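Local coordinates for protein PrgZ (Enterococcus faecalis, PDB 4FAJ) that binds peptide pheromone outside the cell as a membrane-anchored solute-binding receptor and probably takes part in peptide uptake, at residues A[368-373]-A[378-383]. Sequence-based numbering, arbitrary orientation.
Sequences PKEMAF and KKDFAN. With ZN (zinc ion), chain H.
An Asx turn at Asp380 lies at the heart of a loop between strand 361-362 and helix 391-402, where 378-383 folds back onto 368-373 and Asp380 OD2 accepts from Glu370 N at 2.7 Å. This bond is nearly straight (171°) and reaches the syn side of the oxygen. The other oxygen closes the turn: Ala382 N donates to Asp380 OD1 at 2.9 Å from above the carboxylate plane. With CG anti to the backbone N (chi1 -166°), the short aspartate arm reaches across the loop and presents one oxygen to each segment. A water tightens the junction, lying 2.6 Å from Asp380 OD1, hydrogen-bonded also to Pro368 O and accepting a hydrogen bond from Ala372 N. The carboxylate is therefore held in place by backbone amides and the water, without a basic partner across the contact.

Farther along, Phe373 and Asp380 form a single beta bridge, in which Phe381 N donates to Ala372 O at 2.9 Å. The Phe373 ring lies obliquely against the backbone of 378-383, its CD1 3.4 Å from Lys378 O and its CE1 against Asp380 CB, so a broad apolar group flanks the bridge. Glu370 adopts a left-handed backbone conformation; its side chain starts away from 378-383, bends at chi2 (-56°) and binds zinc through OE2 at 2.2 Å. Its carboxylate stands nearly perpendicular to that of Asp380, 4.0 Å away from OE2 to Asp380 OD2, and the metal probably eases the repulsion.

Small Ala372 packs against Phe381 and against Trp511 of helix 510-524. That helix also receives the Phe381 ring, edge-to-face with Trp511 and cation-pi with Lys515, while Pro368 and Met371 pack on strand 311-324 and Phe479 of helix 477-480.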
ATOM      1  N   PRO A 368      -6.449  10.414  -3.642  1.00 13.57           N
ATOM      2  CA  PRO A 368      -7.690   9.919  -4.236  1.00 13.87           C
ATOM      3  C   PRO A 368      -8.972  10.460  -3.594  1.00 14.13           C
ATOM      4  O   PRO A 368      -8.947  10.949  -2.482  1.00 13.05           O
ATOM      5  CB  PRO A 368      -7.603   8.412  -4.024  1.00 13.88           C
ATOM      6  CG  PRO A 368      -6.726   8.229  -2.823  1.00 13.96           C
ATOM      7  CD  PRO A 368      -5.759   9.371  -2.846  1.00 13.62           C
ATOM      8  N   LYS A 369     -10.082  10.348  -4.324  1.00 15.40           N
ATOM      9  CA  LYS A 369     -11.394  10.775  -3.829  1.00 16.51           C
ATOM     10  C   LYS A 369     -11.985   9.743  -2.874  1.00 17.23           C
ATOM     11  O   LYS A 369     -11.596   8.561  -2.892  1.00 16.05           O
ATOM     12  CB  LYS A 369     -12.359  10.995  -5.003  1.00 17.81           C
ATOM     13  CG  LYS A 369     -11.979  12.154  -5.885  1.00 19.87           C
ATOM     14  CD  LYS A 369     -12.606  12.080  -7.283  1.00 25.30           C
ATOM     15  CE  LYS A 369     -13.799  12.964  -7.453  1.00 29.65           C
ATOM     16  NZ  LYS A 369     -14.108  13.103  -8.929  1.00 33.12           N
ATOM     17  N   GLU A 370     -12.927  10.212  -2.054  1.00 18.29           N
ATOM     18  CA  GLU A 370     -13.724   9.384  -1.133  1.00 19.49           C
ATOM     19  C   GLU A 370     -12.905   8.748  -0.013  1.00 19.43           C
ATOM     20  O   GLU A 370     -13.328   7.762   0.571  1.00 19.77           O
ATOM     21  CB  GLU A 370     -14.496   8.262  -1.863  1.00 20.22           C
ATOM     22  CG  GLU A 370     -15.126   8.632  -3.184  1.00 23.69           C
ATOM     23  CD  GLU A 370     -16.065   9.795  -3.092  1.00 28.40           C
ATOM     24  OE1 GLU A 370     -16.678  10.009  -2.012  1.00 33.06           O
ATOM     25  OE2 GLU A 370     -16.210  10.497  -4.121  1.00 33.52           O
ATOM     26  N   MET A 371     -11.735   9.299   0.279  1.00 19.19           N
ATOM     27  CA  MET A 371     -10.855   8.740   1.289  1.00 19.34           C
ATOM     28  C   MET A 371     -10.934   9.573   2.556  1.00 19.02           C
ATOM     29  O   MET A 371     -11.228   9.050   3.631  1.00 19.42           O
ATOM     30  CB  MET A 371      -9.411   8.712   0.770  1.00 19.51           C
ATOM     31  CG  MET A 371      -8.361   8.191   1.739  1.00 20.99           C
ATOM     32  SD  MET A 371      -6.691   8.643   1.198  1.00 20.82           S
ATOM     33  CE  MET A 371      -6.528  10.305   1.857  1.00 26.09           C
ATOM     34  N   ALA A 372     -10.645  10.862   2.426  1.00 18.62           N
ATOM     35  CA  ALA A 372     -10.496  11.747   3.580  1.00 18.90           C
ATOM     36  C   ALA A 372     -11.427  12.942   3.462  1.00 19.00           C
ATOM     37  O   ALA A 372     -11.451  13.618   2.432  1.00 18.74           O
ATOM     38  CB  ALA A 372      -9.075  12.215   3.684  1.00 18.59           C
ATOM     39  N   PHE A 373     -12.178  13.205   4.528  1.00 20.19           N
ATOM     40  CA  PHE A 373     -13.134  14.312   4.569  1.00 21.42           C
ATOM     41  C   PHE A 373     -12.818  15.260   5.731  1.00 22.66           C
ATOM     42  O   PHE A 373     -12.415  14.830   6.816  1.00 22.11           O
ATOM     43  CB  PHE A 373     -14.565  13.786   4.699  1.00 21.66           C
ATOM     44  CG  PHE A 373     -14.983  12.890   3.569  1.00 21.70           C
ATOM     45  CD1 PHE A 373     -15.583  13.417   2.436  1.00 21.85           C
ATOM     46  CD2 PHE A 373     -14.775  11.515   3.639  1.00 22.07           C
ATOM     47  CE1 PHE A 373     -15.964  12.594   1.377  1.00 23.04           C
ATOM     48  CE2 PHE A 373     -15.153  10.685   2.587  1.00 22.36           C
ATOM     49  CZ  PHE A 373     -15.755  11.232   1.454  1.00 21.95           C
ATOM     50  N   LYS A 378     -16.898  18.668   6.193  1.00 27.99           N
ATOM     51  CA  LYS A 378     -17.231  17.383   5.562  1.00 27.26           C
ATOM     52  C   LYS A 378     -16.832  17.259   4.081  1.00 25.78           C
ATOM     53  O   LYS A 378     -17.205  16.286   3.432  1.00 25.98           O
ATOM     54  CB  LYS A 378     -18.724  17.056   5.740  1.00 28.10           C
ATOM     55  CG  LYS A 378     -19.256  17.221   7.168  1.00 30.71           C
ATOM     56  CD  LYS A 378     -18.417  16.447   8.181  1.00 33.42           C
ATOM     57  CE  LYS A 378     -19.008  16.523   9.591  1.00 35.82           C
ATOM     58  NZ  LYS A 378     -19.020  17.920  10.135  1.00 38.28           N
ATOM     59  N   LYS A 379     -16.055  18.209   3.563  1.00 24.20           N
ATOM     60  CA  LYS A 379     -15.653  18.184   2.153  1.00 22.98           C
ATOM     61  C   LYS A 379     -14.537  17.154   1.923  1.00 20.41           C
ATOM     62  O   LYS A 379     -13.628  17.029   2.737  1.00 19.01           O
ATOM     63  CB  LYS A 379     -15.141  19.553   1.696  1.00 23.55           C
ATOM     64  CG  LYS A 379     -16.152  20.681   1.650  1.00 26.48           C
ATOM     65  CD  LYS A 379     -15.402  21.994   1.335  1.00 28.96           C
ATOM     66  CE  LYS A 379     -16.333  23.171   1.117  1.00 31.12           C
ATOM     67  NZ  LYS A 379     -15.661  24.212   0.301  1.00 31.92           N
ATOM     68  N   ASP A 380     -14.626  16.430   0.811  1.00 18.64           N
ATOM     69  CA  ASP A 380     -13.560  15.537   0.342  1.00 17.41           C
ATOM     70  C   ASP A 380     -12.286  16.366   0.165  1.00 16.28           C
ATOM     71  O   ASP A 380     -12.356  17.473  -0.360  1.00 16.22           O
ATOM     72  CB  ASP A 380     -13.987  14.898  -0.998  1.00 17.31           C
ATOM     73  CG  ASP A 380     -13.127  13.715  -1.404  1.00 17.13           C
ATOM     74  OD1 ASP A 380     -11.905  13.708  -1.145  1.00 16.00           O
ATOM     75  OD2 ASP A 380     -13.670  12.789  -2.039  1.00 16.94           O
ATOM     76  N   PHE A 381     -11.139  15.844   0.604  1.00 15.10           N
ATOM     77  CA  PHE A 381      -9.834  16.517   0.401  1.00 15.11           C
ATOM     78  C   PHE A 381      -9.520  16.680  -1.087  1.00 15.15           C
ATOM     79  O   PHE A 381      -8.931  17.687  -1.531  1.00 14.85           O
ATOM     80  CB  PHE A 381      -8.711  15.709   1.062  1.00 14.35           C
ATOM     81  CG  PHE A 381      -7.348  16.354   0.976  1.00 14.28           C
ATOM     82  CD1 PHE A 381      -6.937  17.275   1.924  1.00 13.84           C
ATOM     83  CD2 PHE A 381      -6.456  16.004  -0.029  1.00 13.70           C
ATOM     84  CE1 PHE A 381      -5.671  17.850   1.865  1.00 12.70           C
ATOM     85  CE2 PHE A 381      -5.202  16.611  -0.103  1.00 14.22           C
ATOM     86  CZ  PHE A 381      -4.820  17.532   0.855  1.00 12.19           C
ATOM     87  N   ALA A 382      -9.891  15.662  -1.855  1.00 15.37           N
ATOM     88  CA  ALA A 382      -9.635  15.644  -3.290  1.00 15.71           C
ATOM     89  C   ALA A 382     -10.796  16.326  -4.030  1.00 16.47           C
ATOM     90  O   ALA A 382     -11.558  15.680  -4.736  1.00 17.48           O
ATOM     91  CB  ALA A 382      -9.443  14.195  -3.746  1.00 14.86           C
ATOM     92  N   ASN A 383     -10.939  17.637  -3.860  1.00 17.68           N
ATOM     93  CA  ASN A 383     -12.080  18.354  -4.438  1.00 18.47           C
ATOM     94  C   ASN A 383     -11.718  19.377  -5.512  1.00 18.46           C
ATOM     95  O   ASN A 383     -12.535  20.241  -5.857  1.00 18.53           O
ATOM     96  CB  ASN A 383     -12.912  19.006  -3.336  1.00 19.61           C
ATOM     97  CG  ASN A 383     -12.154  20.054  -2.560  1.00 21.27           C
ATOM     98  OD1 ASN A 383     -10.935  20.180  -2.658  1.00 24.28           O
ATOM     99  ND2 ASN A 383     -12.884  20.805  -1.753  1.00 28.16           N
TER
HETATM  100 ZN    ZN H 606     -17.504  12.103  -3.486  1.00 72.13          ZN
HETATM  101  O   HOH W   1     -10.353  11.780  -0.276  1.00 14.09           O